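Local coordinates for protein carboxyl esterase NP (Bacillus subtilis, PDB 4CCW) that catalyses the hydrolysis of carboxylic esters to an alcohol and a carboxylate, as an esterase of the alpha/beta hydrolase superfamily, at residues 107-110 with 111-114; 71-74 with 75-79. One frame throughout, in Å; residues are numbered along the deposited sequence.

Interaction 1: 107-110 with 111-114; sequences YANW and LLDV
Val114, one turn after Trp110 on helix 104-118, lays its CG2 methyl over one face of the indole. The methyl stands 4.2 Å from the centroid of the five-membered ring, 23° off the ring normal, a CH-pi contact in which the two side chains run side by side. Its nearest ring atoms lie along the pyrrole side, with Trp110 NE1 4.0 Å from Val114 CG2. Trp110 CG is anti to the backbone N (chi1 159°), which swings the indole forward along the helix to meet Val114. The benzo part of the same ring slants across the start of the next residue, Trp110 CE3 lying 4.0 Å from Leu111 CB. On the flank, Asn109 OD1 only grazes Leu112 CD2 at 4.1 Å. Beneath the side chains run four successive i to i+4 bonds, among them Val114 N to Trp110 O at 3.1 Å, which ties together the same two residues as the CH-pi contact. Further out, Trp110 NE1 is hydrogen-bonded to Thr44 OG1, while Val86 touches both Trp110 and Val114; Leu111 packs on Phe138 of helix 130-141. Asp113 forms a salt bridge to Arg40 through OD1. The buried indole thus has its one polar atom satisfied and one face lined by a methyl, an apolar seam between helix and sheet, whereas the charge on Asp113 is probably balanced by Arg40.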
ATOM      1  N   TYR A 107      -7.795  -3.766 -11.764  1.00 30.43           N
ATOM      2  CA  TYR A 107      -7.141  -3.892 -10.471  1.00 30.16           C
ATOM      3  C   TYR A 107      -7.981  -4.637  -9.421  1.00 29.61           C
ATOM      4  O   TYR A 107      -7.440  -5.431  -8.662  1.00 30.08           O
ATOM      5  CB  TYR A 107      -6.692  -2.517  -9.960  1.00 29.26           C
ATOM      6  CG  TYR A 107      -5.465  -1.940 -10.672  1.00 29.93           C
ATOM      7  CD1 TYR A 107      -4.256  -2.644 -10.720  1.00 30.55           C
ATOM      8  CD2 TYR A 107      -5.504  -0.667 -11.249  1.00 29.93           C
ATOM      9  CE1 TYR A 107      -3.130  -2.099 -11.343  1.00 30.94           C
ATOM     10  CE2 TYR A 107      -4.389  -0.115 -11.871  1.00 30.23           C
ATOM     11  CZ  TYR A 107      -3.205  -0.828 -11.914  1.00 30.63           C
ATOM     12  OH  TYR A 107      -2.100  -0.270 -12.537  1.00 31.35           O
ATOM     13  N   ALA A 108      -9.290  -4.388  -9.371  1.00 29.75           N
ATOM     14  CA  ALA A 108     -10.154  -5.137  -8.452  1.00 29.75           C
ATOM     15  C   ALA A 108     -10.202  -6.632  -8.808  1.00 31.11           C
ATOM     16  O   ALA A 108     -10.178  -7.485  -7.917  1.00 31.20           O
ATOM     17  CB  ALA A 108     -11.556  -4.549  -8.398  1.00 29.76           C
ATOM     18  N   ASN A 109     -10.272  -6.933 -10.102  1.00 31.68           N
ATOM     19  CA  ASN A 109     -10.238  -8.318 -10.590  1.00 33.55           C
ATOM     20  C   ASN A 109      -8.890  -8.997 -10.317  1.00 33.51           C
ATOM     21  O   ASN A 109      -8.837 -10.206 -10.098  1.00 34.24           O
ATOM     22  CB  ASN A 109     -10.564  -8.394 -12.088  1.00 34.56           C
ATOM     23  CG  ASN A 109     -12.047  -8.213 -12.390  1.00 35.74           C
ATOM     24  OD1 ASN A 109     -12.907  -8.428 -11.531  1.00 35.55           O
ATOM     25  ND2 ASN A 109     -12.352  -7.819 -13.629  1.00 36.16           N
ATOM     26  N   TRP A 110      -7.807  -8.218 -10.341  1.00 32.90           N
ATOM     27  CA  TRP A 110      -6.478  -8.736  -9.991  1.00 33.07           C
ATOM     28  C   TRP A 110      -6.497  -9.200  -8.549  1.00 32.76           C
ATOM     29  O   TRP A 110      -6.121 -10.332  -8.234  1.00 32.81           O
ATOM     30  CB  TRP A 110      -5.387  -7.670 -10.228  1.00 32.73           C
ATOM     31  CG  TRP A 110      -4.119  -7.938  -9.445  1.00 32.72           C
ATOM     32  CD1 TRP A 110      -3.166  -8.926  -9.683  1.00 33.64           C
ATOM     33  CD2 TRP A 110      -3.658  -7.247  -8.233  1.00 32.10           C
ATOM     34  NE1 TRP A 110      -2.166  -8.887  -8.740  1.00 33.72           N
ATOM     35  CE2 TRP A 110      -2.402  -7.899  -7.839  1.00 32.44           C
ATOM     36  CE3 TRP A 110      -4.129  -6.177  -7.475  1.00 30.58           C
ATOM     37  CZ2 TRP A 110      -1.683  -7.493  -6.724  1.00 31.78           C
ATOM     38  CZ3 TRP A 110      -3.394  -5.780  -6.350  1.00 30.24           C
ATOM     39  CH2 TRP A 110      -2.198  -6.419  -5.990  1.00 30.50           C
ATOM     40  N   LEU A 111      -6.978  -8.334  -7.669  1.00 31.39           N
ATOM     41  CA  LEU A 111      -7.030  -8.644  -6.245  1.00 31.37           C
ATOM     42  C   LEU A 111      -8.019  -9.777  -5.946  1.00 32.17           C
ATOM     43  O   LEU A 111      -7.776 -10.592  -5.046  1.00 32.25           O
ATOM     44  CB  LEU A 111      -7.338  -7.378  -5.444  1.00 30.17           C
ATOM     45  CG  LEU A 111      -7.082  -7.376  -3.929  1.00 29.95           C
ATOM     46  CD1 LEU A 111      -5.703  -7.911  -3.560  1.00 29.88           C
ATOM     47  CD2 LEU A 111      -7.273  -5.967  -3.396  1.00 28.93           C
ATOM     48  N   LEU A 112      -9.126  -9.818  -6.690  1.00 32.53           N
ATOM     49  CA  LEU A 112     -10.065 -10.944  -6.627  1.00 33.97           C
ATOM     50  C   LEU A 112      -9.310 -12.265  -6.789  1.00 35.03           C
ATOM     51  O   LEU A 112      -9.416 -13.149  -5.934  1.00 35.48           O
ATOM     52  CB  LEU A 112     -11.162 -10.811  -7.698  1.00 34.81           C
ATOM     53  CG  LEU A 112     -12.142 -11.988  -7.887  1.00 36.41           C
ATOM     54  CD1 LEU A 112     -12.947 -12.255  -6.629  1.00 36.46           C
ATOM     55  CD2 LEU A 112     -13.083 -11.747  -9.064  1.00 37.16           C
ATOM     56  N   ASP A 113      -8.540 -12.380  -7.877  1.00 35.45           N
ATOM     57  CA  ASP A 113      -7.702 -13.554  -8.138  1.00 36.66           C
ATOM     58  C   ASP A 113      -6.769 -13.908  -6.977  1.00 36.23           C
ATOM     59  O   ASP A 113      -6.640 -15.072  -6.608  1.00 36.75           O
ATOM     60  CB  ASP A 113      -6.851 -13.342  -9.396  1.00 37.11           C
ATOM     61  CG  ASP A 113      -7.674 -13.284 -10.670  1.00 37.78           C
ATOM     62  OD1 ASP A 113      -8.887 -13.579 -10.649  1.00 38.50           O
ATOM     63  OD2 ASP A 113      -7.082 -12.945 -11.712  1.00 38.33           O
ATOM     64  N   VAL A 114      -6.089 -12.908  -6.438  1.00 34.92           N
ATOM     65  CA  VAL A 114      -5.223 -13.106  -5.276  1.00 34.73           C
ATOM     66  C   VAL A 114      -6.007 -13.734  -4.111  1.00 34.71           C
ATOM     67  O   VAL A 114      -5.583 -14.748  -3.544  1.00 35.03           O
ATOM     68  CB  VAL A 114      -4.588 -11.772  -4.827  1.00 33.50           C
ATOM     69  CG1 VAL A 114      -3.836 -11.948  -3.517  1.00 33.62           C
ATOM     70  CG2 VAL A 114      -3.666 -11.223  -5.910  1.00 33.65           C
TER

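Interaction 2: 71-74 with 75-79; sequences YPNI and ADWSS
Asn73 and Trp77 lie side by side and point the same way, with the amide and indole planes only 18° apart. Asn73 CB sits over the six-membered ring, 3.6 Å from its centroid and 15° off the normal, a close CH-pi contact, and the amide carbon continues across the same ring, CG reaching Trp77 CH2 at 4.1 Å. Trp77 CG is anti to its carbonyl carbon (chi1 -65°), folding the indole back toward the helix start and under Asn73. A nearly straight bond of 3.1 Å from Trp77 N to Asn73 O joins their backbones. The polar ends are held by helix 280-291 and the short helix 275-278 ahead of it: Asn284 O accepts from Trp77 NE1, while Asn73 ND2 donates to Asn284 OD1 and Ser276 O. With the indole of Trp77 cut back to an alanine here, Asn284 O would probably lose its N-H donor and a gap would open beneath Asn73 CB. Asn73 holds the N-cap position without a side-chain capping bond; two waters complete the first turn, bridging Tyr71 O to Ala75 N (2.9 Å to each) and Pro72 O to Asp76 N. Helix 74-80 is the crossover helix of the beta-alpha-beta unit joining neighbouring parallel strands 56-60 and 82-86 of the alpha/beta hydrolase sheet.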
ATOM      1  N   TYR A  71       7.904  -4.075   7.734  1.00 30.64           N
ATOM      2  CA  TYR A  71       8.772  -4.624   8.794  1.00 31.74           C
ATOM      3  C   TYR A  71       8.512  -4.104  10.223  1.00 31.98           C
ATOM      4  O   TYR A  71       8.735  -4.855  11.176  1.00 32.44           O
ATOM      5  CB  TYR A  71      10.271  -4.554   8.425  1.00 32.87           C
ATOM      6  CG  TYR A  71      10.853  -3.160   8.349  1.00 32.85           C
ATOM      7  CD1 TYR A  71      11.329  -2.519   9.488  1.00 33.67           C
ATOM      8  CD2 TYR A  71      10.930  -2.479   7.128  1.00 32.57           C
ATOM      9  CE1 TYR A  71      11.849  -1.235   9.424  1.00 34.33           C
ATOM     10  CE2 TYR A  71      11.461  -1.203   7.049  1.00 32.90           C
ATOM     11  CZ  TYR A  71      11.910  -0.581   8.193  1.00 33.85           C
ATOM     12  OH  TYR A  71      12.430   0.687   8.124  1.00 34.44           O
ATOM     13  N   PRO A  72       8.025  -2.848  10.383  1.00 31.79           N
ATOM     14  CA  PRO A  72       7.781  -2.351  11.746  1.00 32.47           C
ATOM     15  C   PRO A  72       6.453  -2.802  12.348  1.00 32.15           C
ATOM     16  O   PRO A  72       6.179  -2.523  13.520  1.00 32.32           O
ATOM     17  CB  PRO A  72       7.735  -0.826  11.571  1.00 32.50           C
ATOM     18  CG  PRO A  72       8.168  -0.542  10.172  1.00 32.49           C
ATOM     19  CD  PRO A  72       7.868  -1.774   9.388  1.00 30.78           C
ATOM     20  N   ASN A  73       5.638  -3.478  11.553  1.00 31.22           N
ATOM     21  CA  ASN A  73       4.249  -3.735  11.927  1.00 31.02           C
ATOM     22  C   ASN A  73       3.961  -5.216  11.965  1.00 31.58           C
ATOM     23  O   ASN A  73       3.032  -5.657  12.637  1.00 31.69           O
ATOM     24  CB  ASN A  73       3.288  -3.083  10.923  1.00 30.09           C
ATOM     25  CG  ASN A  73       3.740  -1.710  10.482  1.00 29.41           C
ATOM     26  OD1 ASN A  73       4.287  -1.557   9.381  1.00 30.10           O
ATOM     27  ND2 ASN A  73       3.549  -0.704  11.344  1.00 30.26           N
ATOM     28  N   ILE A  74       4.766  -5.984  11.241  1.00 31.74           N
ATOM     29  CA  ILE A  74       4.429  -7.370  10.962  1.00 32.67           C
ATOM     30  C   ILE A  74       4.515  -8.297  12.188  1.00 34.12           C
ATOM     31  O   ILE A  74       3.751  -9.250  12.279  1.00 34.88           O
ATOM     32  CB  ILE A  74       5.231  -7.930   9.761  1.00 33.24           C
ATOM     33  CG1 ILE A  74       4.619  -9.249   9.257  1.00 32.97           C
ATOM     34  CG2 ILE A  74       6.706  -8.098  10.110  1.00 33.75           C
ATOM     35  CD1 ILE A  74       3.240  -9.104   8.646  1.00 33.49           C
ATOM     36  N   ALA A  75       5.415  -8.012  13.132  1.00 35.18           N
ATOM     37  CA  ALA A  75       5.511  -8.844  14.353  1.00 36.62           C
ATOM     38  C   ALA A  75       4.224  -8.794  15.182  1.00 36.77           C
ATOM     39  O   ALA A  75       3.739  -9.833  15.646  1.00 37.37           O
ATOM     40  CB  ALA A  75       6.707  -8.442  15.200  1.00 38.31           C
ATOM     41  N   ASP A  76       3.676  -7.590  15.354  1.00 37.21           N
ATOM     42  CA  ASP A  76       2.406  -7.390  16.066  1.00 37.18           C
ATOM     43  C   ASP A  76       1.216  -7.954  15.277  1.00 36.58           C
ATOM     44  O   ASP A  76       0.444  -8.751  15.808  1.00 36.76           O
ATOM     45  CB  ASP A  76       2.159  -5.904  16.364  1.00 37.66           C
ATOM     46  CG  ASP A  76       2.894  -5.402  17.605  1.00 40.17           C
ATOM     47  OD1 ASP A  76       3.404  -6.215  18.410  1.00 42.12           O
ATOM     48  OD2 ASP A  76       2.948  -4.164  17.780  1.00 40.45           O
ATOM     49  N   TRP A  77       1.062  -7.545  14.015  1.00 35.22           N
ATOM     50  CA  TRP A  77      -0.108  -7.979  13.244  1.00 34.87           C
ATOM     51  C   TRP A  77      -0.101  -9.454  12.985  1.00 36.13           C
ATOM     52  O   TRP A  77      -1.151 -10.096  13.047  1.00 36.64           O
ATOM     53  CB  TRP A  77      -0.271  -7.191  11.938  1.00 34.09           C
ATOM     54  CG  TRP A  77      -0.561  -5.729  12.151  1.00 33.14           C
ATOM     55  CD1 TRP A  77      -1.073  -5.120  13.293  1.00 33.43           C
ATOM     56  CD2 TRP A  77      -0.368  -4.630  11.194  1.00 32.02           C
ATOM     57  NE1 TRP A  77      -1.200  -3.768  13.115  1.00 31.90           N
ATOM     58  CE2 TRP A  77      -0.799  -3.407  11.882  1.00 32.52           C
ATOM     59  CE3 TRP A  77       0.106  -4.541   9.890  1.00 32.34           C
ATOM     60  CZ2 TRP A  77      -0.752  -2.162  11.274  1.00 31.45           C
ATOM     61  CZ3 TRP A  77       0.139  -3.276   9.277  1.00 30.68           C
ATOM     62  CH2 TRP A  77      -0.276  -2.118   9.957  1.00 31.34           C
ATOM     63  N   SER A  78       1.088 -10.008  12.750  1.00 36.49           N
ATOM     64  CA  SER A  78       1.263 -11.434  12.449  1.00 38.08           C
ATOM     65  C   SER A  78       0.981 -12.345  13.642  1.00 39.00           C
ATOM     66  O   SER A  78       0.701 -13.534  13.469  1.00 38.44           O
ATOM     67  CB  SER A  78       2.681 -11.697  11.946  1.00 38.78           C
ATOM     68  OG  SER A  78       2.712 -12.831  11.118  1.00 41.73           O
ATOM     69  N   SER A  79       1.061 -11.799  14.858  1.00 39.50           N
ATOM     70  CA  SER A  79       0.798 -12.607  16.050  1.00 40.94           C
ATOM     71  C   SER A  79      -0.643 -13.112  16.094  1.00 41.26           C
ATOM     72  O   SER A  79      -0.907 -14.185  16.632  1.00 42.60           O
ATOM     73  CB  SER A  79       1.151 -11.846  17.337  1.00 41.80           C
ATOM     74  OG  SER A  79       0.270 -10.762  17.570  1.00 41.83           O
TER
HETATM   75  O   HOH W   1       7.216  -5.796  13.412  1.00 30.54           O
HETATM   76  O   HOH W   2       5.021  -5.210  15.042  1.00 31.91           O

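From the N terminus, the chain passes through strands 32-39 and 42-49 to strand 56-60, then reaches interaction 2, where the following loop runs into helix 74-80. Strand 82-86 comes next, and interaction 1 follows within helix 104-118, ahead of strand 123-128. Each contact is local, with partners up to four residues apart, and neither closes a long loop; they stand in series, neither nesting nor crossing. Their centres are 24 Å apart and their nearest atoms about 14 Å, so the two do not touch. Residues 71-79 fasten the central sheet to helix 280-291 near the C-terminal end, whereas residues 107-114 join it to helix 130-141. Both lie away from the ligand pocket.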